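Local coordinates for protein sulfoquinovosidase (Escherichia coli, PDB 5AEG) that hydrolyses sulfoquinovosyl diacylglycerides and simple sulfoquinovosides to release sulfoquinovose, which the bacterium then degrades by sulfoglycolysis, at residues V282-W290 with W323-Y333; I253-Q262 with P532-P542. All coordinates share one frame; numbering follows the deposited sequence.

Contact 1: residues V282-W290 with W323-Y333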
loop_
_atom_site.group_PDB
_atom_site.type_symbol
_atom_site.label_atom_id
_atom_site.label_comp_id
_atom_site.label_asym_id
_atom_site.label_seq_id
_atom_site.Cartn_x
_atom_site.Cartn_y
_atom_site.Cartn_z
ATOM N N VAL A 282 10.397 23.956 2.661
ATOM C CA VAL A 282 10.502 23.131 1.447
ATOM C C VAL A 282 11.724 22.281 1.603
ATOM O O VAL A 282 12.832 22.813 1.765
ATOM C CB VAL A 282 10.620 23.966 0.162
ATOM C CG1 VAL A 282 10.690 23.053 -1.070
ATOM C CG2 VAL A 282 9.443 24.864 -0.042
ATOM N N ASN A 283 11.560 20.969 1.564
ATOM C CA ASN A 283 12.700 20.061 1.697
ATOM C C ASN A 283 13.150 19.444 0.380
ATOM O O ASN A 283 14.134 18.636 0.320
ATOM C CB ASN A 283 12.404 18.973 2.710
ATOM C CG ASN A 283 11.427 17.901 2.208
ATOM O OD1 ASN A 283 10.714 18.083 1.226
ATOM N ND2 ASN A 283 11.419 16.778 2.894
ATOM N N GLY A 284 12.396 19.737 -0.676
ATOM C CA GLY A 284 12.613 18.988 -1.925
ATOM C C GLY A 284 11.794 19.434 -3.094
ATOM O O GLY A 284 10.748 20.057 -2.943
ATOM N N ILE A 285 12.260 19.014 -4.247
ATOM C CA ILE A 285 11.591 19.087 -5.510
ATOM C C ILE A 285 11.527 17.684 -6.137
ATOM O O ILE A 285 12.552 17.016 -6.297
ATOM C CB ILE A 285 12.437 19.979 -6.451
ATOM C CG1 ILE A 285 12.444 21.430 -5.884
ATOM C CG2 ILE A 285 11.847 19.981 -7.861
ATOM C CD1 ILE A 285 13.323 22.334 -6.681
ATOM N N TRP A 286 10.354 17.287 -6.513
ATOM C CA TRP A 286 10.105 15.954 -7.104
ATOM C C TRP A 286 9.578 16.268 -8.529
ATOM O O TRP A 286 8.517 16.860 -8.702
ATOM C CB TRP A 286 9.010 15.213 -6.310
ATOM C CG TRP A 286 8.559 14.001 -7.091
ATOM C CD1 TRP A 286 9.348 13.014 -7.566
ATOM C CD2 TRP A 286 7.253 13.758 -7.597
ATOM N NE1 TRP A 286 8.607 12.111 -8.302
ATOM C CE2 TRP A 286 7.302 12.548 -8.329
ATOM C CE3 TRP A 286 6.039 14.377 -7.423
ATOM C CZ2 TRP A 286 6.180 12.036 -9.001
ATOM C CZ3 TRP A 286 4.900 13.808 -8.034
ATOM C CH2 TRP A 286 5.003 12.690 -8.838
ATOM N N ALA A 287 10.406 15.968 -9.519
ATOM C CA ALA A 287 10.145 16.301 -10.921
ATOM C C ALA A 287 10.120 14.996 -11.709
ATOM O O ALA A 287 11.180 14.456 -12.139
ATOM C CB ALA A 287 11.266 17.222 -11.468
ATOM N N GLN A 288 8.937 14.456 -11.894
ATOM C CA GLN A 288 8.851 13.161 -12.581
ATOM C C GLN A 288 9.241 13.203 -14.101
ATOM O O GLN A 288 9.527 12.120 -14.672
ATOM C CB GLN A 288 7.502 12.522 -12.386
ATOM C CG GLN A 288 6.319 13.282 -12.977
ATOM C CD GLN A 288 5.016 12.490 -12.895
ATOM O OE1 GLN A 288 4.990 11.329 -12.450
ATOM N NE2 GLN A 288 3.953 13.081 -13.473
ATOM N N ASP A 289 9.214 14.399 -14.697
ATOM C CA ASP A 289 9.666 14.589 -16.109
ATOM C C ASP A 289 11.164 14.842 -16.296
ATOM O O ASP A 289 11.537 15.256 -17.400
ATOM C CB ASP A 289 8.791 15.676 -16.863
ATOM C CG ASP A 289 8.918 17.030 -16.302
ATOM O OD1 ASP A 289 9.238 17.119 -15.094
ATOM O OD2 ASP A 289 8.762 18.034 -17.042
ATOM N N TRP A 290 11.989 14.463 -15.300
ATOM C CA TRP A 290 13.414 14.516 -15.337
ATOM C C TRP A 290 14.052 13.818 -16.553
ATOM O O TRP A 290 15.146 14.202 -16.985
ATOM C CB TRP A 290 14.015 13.980 -14.066
ATOM C CG TRP A 290 13.983 12.492 -13.995
ATOM C CD1 TRP A 290 12.864 11.713 -13.956
ATOM C CD2 TRP A 290 15.094 11.599 -14.063
ATOM N NE1 TRP A 290 13.225 10.397 -13.964
ATOM C CE2 TRP A 290 14.580 10.296 -14.060
ATOM C CE3 TRP A 290 16.476 11.775 -14.151
ATOM C CZ2 TRP A 290 15.415 9.132 -14.089
ATOM C CZ3 TRP A 290 17.319 10.626 -14.156
ATOM C CH2 TRP A 290 16.754 9.324 -14.142
ATOM N N TRP A 323 20.994 23.128 -5.027
ATOM C CA TRP A 323 19.809 22.935 -4.165
ATOM C C TRP A 323 20.179 22.216 -2.877
ATOM O O TRP A 323 19.714 22.592 -1.777
ATOM C CB TRP A 323 18.669 22.169 -4.967
ATOM C CG TRP A 323 17.967 22.996 -6.031
ATOM C CD1 TRP A 323 17.827 24.318 -6.074
ATOM C CD2 TRP A 323 17.300 22.485 -7.208
ATOM N NE1 TRP A 323 17.098 24.697 -7.182
ATOM C CE2 TRP A 323 16.790 23.586 -7.904
ATOM C CE3 TRP A 323 17.107 21.202 -7.731
ATOM C CZ2 TRP A 323 16.039 23.453 -9.058
ATOM C CZ3 TRP A 323 16.393 21.083 -8.937
ATOM C CH2 TRP A 323 15.880 22.199 -9.572
ATOM N N ASN A 324 21.021 21.197 -2.988
ATOM C CA ASN A 324 21.428 20.440 -1.813
ATOM C C ASN A 324 22.119 21.391 -0.811
ATOM O O ASN A 324 21.791 21.411 0.374
ATOM C CB ASN A 324 22.346 19.304 -2.175
ATOM C CG ASN A 324 21.674 18.200 -2.905
ATOM O OD1 ASN A 324 20.394 18.106 -3.109
ATOM N ND2 ASN A 324 22.490 17.323 -3.307
ATOM N N GLN A 325 23.005 22.252 -1.306
ATOM C CA GLN A 325 23.581 23.326 -0.435
ATOM C C GLN A 325 22.618 24.160 0.304
ATOM O O GLN A 325 22.951 24.611 1.394
ATOM C CB GLN A 325 24.521 24.256 -1.203
ATOM C CG GLN A 325 25.901 23.599 -1.358
ATOM C CD GLN A 325 26.714 24.204 -2.513
ATOM O OE1 GLN A 325 26.528 25.375 -2.866
ATOM N NE2 GLN A 325 27.635 23.418 -3.089
ATOM N N GLU A 326 21.436 24.387 -0.260
ATOM C CA GLU A 326 20.370 25.155 0.384
ATOM C C GLU A 326 19.344 24.281 1.147
ATOM O O GLU A 326 18.248 24.756 1.474
ATOM C CB GLU A 326 19.631 25.919 -0.705
ATOM C CG GLU A 326 20.521 26.866 -1.499
ATOM C CD GLU A 326 19.828 27.435 -2.726
ATOM O OE1 GLU A 326 18.710 26.956 -3.140
ATOM O OE2 GLU A 326 20.456 28.337 -3.325
ATOM N N GLY A 327 19.629 23.015 1.371
ATOM C CA GLY A 327 18.667 22.150 2.103
ATOM C C GLY A 327 17.480 21.598 1.270
ATOM O O GLY A 327 16.414 21.337 1.809
ATOM N N VAL A 328 17.680 21.395 -0.042
ATOM C CA VAL A 328 16.628 20.927 -0.978
ATOM C C VAL A 328 17.189 19.736 -1.704
ATOM O O VAL A 328 18.232 19.787 -2.405
ATOM C CB VAL A 328 16.210 22.029 -1.957
ATOM C CG1 VAL A 328 15.158 21.600 -2.954
ATOM C CG2 VAL A 328 15.733 23.250 -1.196
ATOM N N GLN A 329 16.476 18.639 -1.545
ATOM C CA GLN A 329 16.772 17.386 -2.269
ATOM C C GLN A 329 16.039 17.341 -3.605
ATOM O O GLN A 329 15.009 18.036 -3.794
ATOM C CB GLN A 329 16.322 16.220 -1.400
ATOM C CG GLN A 329 17.168 16.002 -0.151
ATOM C CD GLN A 329 18.572 15.483 -0.491
ATOM O OE1 GLN A 329 18.761 14.729 -1.397
ATOM N NE2 GLN A 329 19.540 15.981 0.181
ATOM N N PHE A 330 16.566 16.554 -4.549
ATOM C CA PHE A 330 15.923 16.384 -5.840
ATOM C C PHE A 330 15.466 14.951 -5.942
ATOM O O PHE A 330 16.253 13.996 -5.698
ATOM C CB PHE A 330 16.879 16.655 -7.046
ATOM C CG PHE A 330 16.196 16.521 -8.355
ATOM C CD1 PHE A 330 15.309 17.492 -8.770
ATOM C CD2 PHE A 330 16.363 15.399 -9.125
ATOM C CE1 PHE A 330 14.636 17.353 -9.975
ATOM C CE2 PHE A 330 15.678 15.262 -10.331
ATOM C CZ PHE A 330 14.816 16.222 -10.731
ATOM N N LEU A 331 14.213 14.796 -6.304
ATOM C CA LEU A 331 13.623 13.453 -6.439
ATOM C C LEU A 331 13.083 13.207 -7.832
ATOM O O LEU A 331 12.484 14.092 -8.466
ATOM C CB LEU A 331 12.510 13.227 -5.402
ATOM C CG LEU A 331 12.849 13.205 -3.927
ATOM C CD1 LEU A 331 12.915 14.597 -3.350
ATOM C CD2 LEU A 331 11.812 12.403 -3.125
ATOM N N ALA A 332 13.229 11.996 -8.312
ATOM C CA ALA A 332 12.892 11.659 -9.710
ATOM C C ALA A 332 11.866 10.555 -9.807
ATOM O O ALA A 332 11.028 10.469 -8.951
ATOM C CB ALA A 332 14.190 11.372 -10.477
ATOM N N TYR A 333 11.860 9.762 -10.874
ATOM C CA TYR A 333 10.816 8.806 -11.159
ATOM C C TYR A 333 11.428 7.658 -11.964
ATOM O O TYR A 333 12.233 7.909 -12.913
ATOM C CB TYR A 333 9.696 9.470 -11.984
ATOM C CG TYR A 333 8.606 8.568 -12.451
ATOM C CD1 TYR A 333 8.781 7.717 -13.579
ATOM C CD2 TYR A 333 7.370 8.553 -11.853
ATOM C CE1 TYR A 333 7.771 6.856 -13.974
ATOM C CE2 TYR A 333 6.349 7.695 -12.268
ATOM C CZ TYR A 333 6.566 6.837 -13.328
ATOM O OH TYR A 333 5.602 6.021 -13.757
HETATM O O HOH W 1 16.125 18.630 2.406
#

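Contact 2: residues I253-Q262 with P532-P542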
loop_
_atom_site.group_PDB
_atom_site.type_symbol
_atom_site.label_atom_id
_atom_site.label_comp_id
_atom_site.label_asym_id
_atom_site.label_seq_id
_atom_site.Cartn_x
_atom_site.Cartn_y
_atom_site.Cartn_z
ATOM N N ILE A 253 13.426 14.273 5.463
ATOM C CA ILE A 253 11.965 14.075 5.239
ATOM C C ILE A 253 11.097 14.932 6.141
ATOM O O ILE A 253 10.087 15.453 5.709
ATOM C CB ILE A 253 11.553 12.587 5.374
ATOM C CG1 ILE A 253 12.241 11.747 4.293
ATOM C CG2 ILE A 253 10.029 12.470 5.203
ATOM C CD1 ILE A 253 11.732 11.927 2.874
ATOM N N TYR A 254 11.595 15.191 7.346
ATOM C CA TYR A 254 10.878 15.975 8.321
ATOM C C TYR A 254 10.978 17.486 8.141
ATOM O O TYR A 254 10.331 18.255 8.897
ATOM C CB TYR A 254 11.394 15.613 9.732
ATOM C CG TYR A 254 11.397 14.156 10.003
ATOM C CD1 TYR A 254 10.259 13.484 10.281
ATOM C CD2 TYR A 254 12.575 13.449 10.046
ATOM C CE1 TYR A 254 10.273 12.103 10.512
ATOM C CE2 TYR A 254 12.609 12.089 10.262
ATOM C CZ TYR A 254 11.430 11.429 10.494
ATOM O OH TYR A 254 11.461 10.102 10.692
ATOM N N ASP A 255 11.789 17.941 7.180
ATOM C CA ASP A 255 12.154 19.343 7.107
ATOM C C ASP A 255 11.253 20.205 6.220
ATOM O O ASP A 255 11.469 21.451 6.094
ATOM C CB ASP A 255 13.601 19.503 6.723
ATOM C CG ASP A 255 14.526 18.937 7.737
ATOM O OD1 ASP A 255 14.177 18.746 8.908
ATOM O OD2 ASP A 255 15.634 18.646 7.346
ATOM N N GLY A 256 10.231 19.609 5.640
ATOM C CA GLY A 256 9.240 20.404 4.929
ATOM C C GLY A 256 8.515 19.625 3.851
ATOM O O GLY A 256 8.550 18.397 3.860
ATOM N N VAL A 257 7.884 20.365 2.921
ATOM C CA VAL A 257 7.119 19.743 1.810
ATOM C C VAL A 257 8.031 19.530 0.654
ATOM O O VAL A 257 8.884 20.399 0.362
ATOM C CB VAL A 257 5.896 20.554 1.397
ATOM C CG1 VAL A 257 6.191 21.955 0.853
ATOM C CG2 VAL A 257 5.043 19.783 0.380
ATOM N N THR A 258 7.827 18.394 -0.025
ATOM C CA THR A 258 8.478 18.125 -1.320
ATOM C C THR A 258 7.519 18.628 -2.420
ATOM O O THR A 258 6.364 18.155 -2.551
ATOM C CB THR A 258 8.813 16.637 -1.454
ATOM O OG1 THR A 258 9.826 16.268 -0.508
ATOM C CG2 THR A 258 9.263 16.280 -2.924
ATOM N N LEU A 259 7.975 19.564 -3.253
ATOM C CA LEU A 259 7.094 20.181 -4.238
ATOM C C LEU A 259 7.114 19.386 -5.508
ATOM O O LEU A 259 8.200 19.134 -6.064
ATOM C CB LEU A 259 7.536 21.602 -4.548
ATOM C CG LEU A 259 7.541 22.563 -3.408
ATOM C CD1 LEU A 259 8.296 23.832 -3.799
ATOM C CD2 LEU A 259 6.162 22.943 -2.963
ATOM N N GLY A 260 5.930 18.955 -5.981
ATOM C CA GLY A 260 5.769 18.192 -7.274
ATOM C C GLY A 260 5.682 19.235 -8.337
ATOM O O GLY A 260 4.772 20.065 -8.357
ATOM N N ILE A 261 6.723 19.235 -9.171
ATOM C CA ILE A 261 6.854 20.197 -10.262
ATOM C C ILE A 261 7.251 19.459 -11.564
ATOM O O ILE A 261 8.022 18.558 -11.520
ATOM C CB ILE A 261 7.870 21.272 -9.937
ATOM C CG1 ILE A 261 7.596 21.942 -8.552
ATOM C CG2 ILE A 261 7.881 22.314 -11.069
ATOM C CD1 ILE A 261 8.721 22.831 -8.027
ATOM N N GLN A 262 6.679 19.884 -12.686
ATOM C CA GLN A 262 7.133 19.449 -14.002
ATOM C C GLN A 262 7.413 20.724 -14.832
ATOM O O GLN A 262 6.993 21.818 -14.473
ATOM C CB GLN A 262 6.045 18.611 -14.646
ATOM C CG GLN A 262 5.695 17.354 -13.857
ATOM C CD GLN A 262 4.575 16.524 -14.462
ATOM O OE1 GLN A 262 4.830 15.495 -15.110
ATOM N NE2 GLN A 262 3.368 16.897 -14.204
ATOM N N PRO A 532 3.657 11.109 8.037
ATOM C CA PRO A 532 5.079 11.272 8.057
ATOM C C PRO A 532 5.781 11.917 6.831
ATOM O O PRO A 532 7.045 12.050 6.818
ATOM C CB PRO A 532 5.626 9.840 8.277
ATOM C CG PRO A 532 4.581 8.959 7.819
ATOM C CD PRO A 532 3.247 9.689 8.110
ATOM N N MET A 533 5.037 12.320 5.810
ATOM C CA MET A 533 5.698 12.908 4.628
ATOM C C MET A 533 4.695 13.813 3.930
ATOM O O MET A 533 3.560 13.407 3.743
ATOM C CB MET A 533 6.220 11.793 3.703
ATOM C CG MET A 533 6.896 12.316 2.453
ATOM S SD MET A 533 7.701 10.974 1.616
ATOM C CE MET A 533 8.083 11.795 0.058
ATOM N N MET A 534 5.144 14.986 3.551
ATOM C CA MET A 534 4.387 15.955 2.808
ATOM C C MET A 534 4.953 16.088 1.381
ATOM O O MET A 534 6.131 16.448 1.221
ATOM C CB MET A 534 4.458 17.335 3.451
ATOM C CG MET A 534 3.772 17.386 4.823
ATOM S SD MET A 534 3.552 19.051 5.428
ATOM C CE MET A 534 2.216 19.789 4.429
ATOM N N ARG A 535 4.122 15.795 0.370
ATOM C CA ARG A 535 4.585 15.816 -1.040
ATOM C C ARG A 535 3.383 16.094 -1.903
ATOM O O ARG A 535 2.333 15.454 -1.702
ATOM C CB ARG A 535 5.241 14.481 -1.442
ATOM C CG ARG A 535 5.663 14.499 -2.933
ATOM C CD ARG A 535 6.127 13.173 -3.434
ATOM N NE ARG A 535 5.114 12.091 -3.200
ATOM C CZ ARG A 535 4.014 11.941 -3.923
ATOM N NH1 ARG A 535 3.682 12.789 -4.930
ATOM N NH2 ARG A 535 3.139 10.966 -3.649
ATOM N N THR A 536 3.502 17.100 -2.791
ATOM C CA THR A 536 2.456 17.440 -3.698
ATOM C C THR A 536 2.565 16.741 -5.061
ATOM O O THR A 536 3.568 16.027 -5.360
ATOM C CB THR A 536 2.394 18.967 -3.891
ATOM O OG1 THR A 536 3.397 19.399 -4.775
ATOM C CG2 THR A 536 2.517 19.734 -2.572
ATOM N N HIS A 537 1.493 16.842 -5.804
ATOM C CA HIS A 537 1.425 16.285 -7.166
ATOM C C HIS A 537 0.644 17.251 -8.029
ATOM O O HIS A 537 -0.401 17.750 -7.617
ATOM C CB HIS A 537 0.679 14.928 -7.189
ATOM C CG HIS A 537 1.078 14.028 -8.336
ATOM N ND1 HIS A 537 1.099 14.431 -9.658
ATOM C CD2 HIS A 537 1.469 12.713 -8.359
ATOM C CE1 HIS A 537 1.468 13.446 -10.442
ATOM N NE2 HIS A 537 1.727 12.393 -9.679
ATOM N N GLU A 538 1.129 17.525 -9.248
ATOM C CA GLU A 538 0.295 18.343 -10.141
ATOM C C GLU A 538 -0.984 17.683 -10.637
ATOM O O GLU A 538 -1.962 18.357 -10.973
ATOM C CB GLU A 538 1.107 18.837 -11.326
ATOM C CG GLU A 538 2.271 19.751 -10.922
ATOM C CD GLU A 538 3.060 20.306 -12.144
ATOM O OE1 GLU A 538 2.928 19.744 -13.260
ATOM O OE2 GLU A 538 3.859 21.294 -11.951
ATOM N N GLY A 539 -1.052 16.356 -10.575
ATOM C CA GLY A 539 -2.154 15.567 -11.190
ATOM C C GLY A 539 -1.894 15.288 -12.666
ATOM O O GLY A 539 -1.001 15.889 -13.292
ATOM N N ASN A 540 -2.689 14.426 -13.264
ATOM C CA ASN A 540 -2.408 14.044 -14.667
ATOM C C ASN A 540 -2.683 15.156 -15.679
ATOM O O ASN A 540 -2.116 15.093 -16.779
ATOM C CB ASN A 540 -3.117 12.782 -15.129
ATOM C CG ASN A 540 -4.606 12.860 -15.000
ATOM O OD1 ASN A 540 -5.100 12.977 -13.910
ATOM N ND2 ASN A 540 -5.341 12.908 -16.121
ATOM N N ARG A 541 -3.533 16.094 -15.316
ATOM C CA ARG A 541 -3.922 17.336 -16.150
ATOM C C ARG A 541 -3.664 18.595 -15.345
ATOM O O ARG A 541 -4.594 19.178 -14.722
ATOM C CB ARG A 541 -5.358 17.281 -16.604
ATOM C CG ARG A 541 -5.672 16.210 -17.672
ATOM C CD ARG A 541 -7.183 16.259 -18.008
ATOM N NE ARG A 541 -7.567 15.109 -18.839
ATOM C CZ ARG A 541 -8.808 14.683 -19.087
ATOM N NH1 ARG A 541 -9.871 15.244 -18.525
ATOM N NH2 ARG A 541 -8.976 13.623 -19.877
ATOM N N PRO A 542 -2.391 18.964 -15.251
ATOM C CA PRO A 542 -2.002 20.011 -14.306
ATOM C C PRO A 542 -2.745 21.330 -14.447
ATOM O O PRO A 542 -3.132 22.001 -13.442
ATOM C CB PRO A 542 -0.519 20.170 -14.599
ATOM C CG PRO A 542 -0.072 18.819 -15.062
ATOM C CD PRO A 542 -1.224 18.357 -15.909
HETATM O O HOH W 2 8.011 15.733 3.880
HETATM O O HOH W 3 2.347 19.738 -7.194
HETATM O O HOH W 4 3.942 22.604 -9.698
HETATM O O HOH W 5 1.088 15.392 -15.082
HETATM O O HOH W 6 4.921 23.061 -13.265
#

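Contact 1: residues V282-W290 with W323-Y333
The carbonyl oxygen of Asn283 is gripped twice: Gln329 N meets it at 3.0 Å in an almost straight bond (178°) from above the carbonyl plane, and a water that also donates to Gly327 O adds a second hydrogen bond. From here strands 282-286 and 329-333 run parallel as neighbours in the (beta/alpha)8 barrel of glycoside hydrolase family 31. Ile285 bonds through both its N and its O, to Gln329 O and Leu331 N, and Ala287 N closes the ladder on Leu331 O.

At the C-terminal ends two indoles take over. Trp286, with CG anti to its own N (chi1 168°), sends NE1 to Ala332 O at 3.0 Å; the oxygen lies in the indole plane, but the bond is bent to 132°. Trp290 NE1 reaches Tyr333 O at 2.9 Å on a lone pair, while Ala332 CB sits squarely over the five-membered ring, 3.5 Å from its centroid. Gln288, a substrate-binding residue, runs alongside Tyr333 with its amide plane steep to the phenol ring, and its NE2 bonds to Gln262.

On the opposite face of the sheet from Trp286 and Leu331, Ile285 CD1 lies over the face of the six-membered ring of Trp323 in a CH-pi contact, 3.7 Å from its centroid, and CG1 rests on Val328. Ala287 CB touches Phe330 CE1 at 3.7 Å. A Schellman motif at Gly327 ends the helix carrying Trp323 and turns the chain into strand 329-333.

Tyr333 OH bonds to the nucleophile Asp405 and to Asn335, and Arg535 makes a cation-pi contact with Trp286. Strand 257-260 flanks strand 282-286; helix 265-277 packs on Ile285 and Trp323, and Leu316 and Ile320 of helix 316-325 pack on Phe330.

Contact 2: residues I253-Q262 with P532-P542
Thr536 OG1 stands between its backbone N and carbonyl carbon (chi1 79°), which brings it to Gly260 N, and Glu538, extended beyond CG (chi2 -177°), reaches Gln262. They extend the pairing of parallel strands 257-260 and 534-536, the first and last of the TIM barrel, and so help to close it. Thr258 bonds through N to Met534 O and through O to Thr536 N. At the next step the hydroxyl replaces a backbone acceptor: Gly260 N donates to Thr536 OG1 at 2.8 Å, and a water joins that oxygen to Gly260 O.

Thr258 CG2 lies against Arg535 CG at 4.0 Å; beyond it the guanidinium forms a salt bridge with Asp504. Facing the other way, Val257 CG2 touches Met534 CB and Thr536 CG2, under helix 552-567. Gly539 N donates to ND1 of the substrate-binding His537 at 3.0 Å, tilted from the ring plane, a bond that probably helps to fix the imidazole's rotation.

Glu538 spreads its carboxylate across Gln262: OE2 takes a weak bond from Gln262 N, whereas Gln262 NE2 approaches OE1 from above the carboxylate plane, at 3.0 Å and 160°.

Both contacts are buried and belong to one barrel sheet, with contact 1 nested inside the chain loop that contact 2 closes. Strands 282-286 and 257-260 are neighbours, so the pairs form a continuous run of four strands; Leu259 N to Gly284 O, 2.8 Å, and Asn283 OD1 with Thr258 OG1, 2.7 Å, join them. Contact 1 has the more regular ladder and an aromatic character, with indoles bonding to carbonyls and receiving methyl groups. Contact 2 is shorter in backbone pairing and relies on a hydroxyl, a carboxylate and several waters. Each carries a substrate-binding residue beyond its strands, Gln288 and His537.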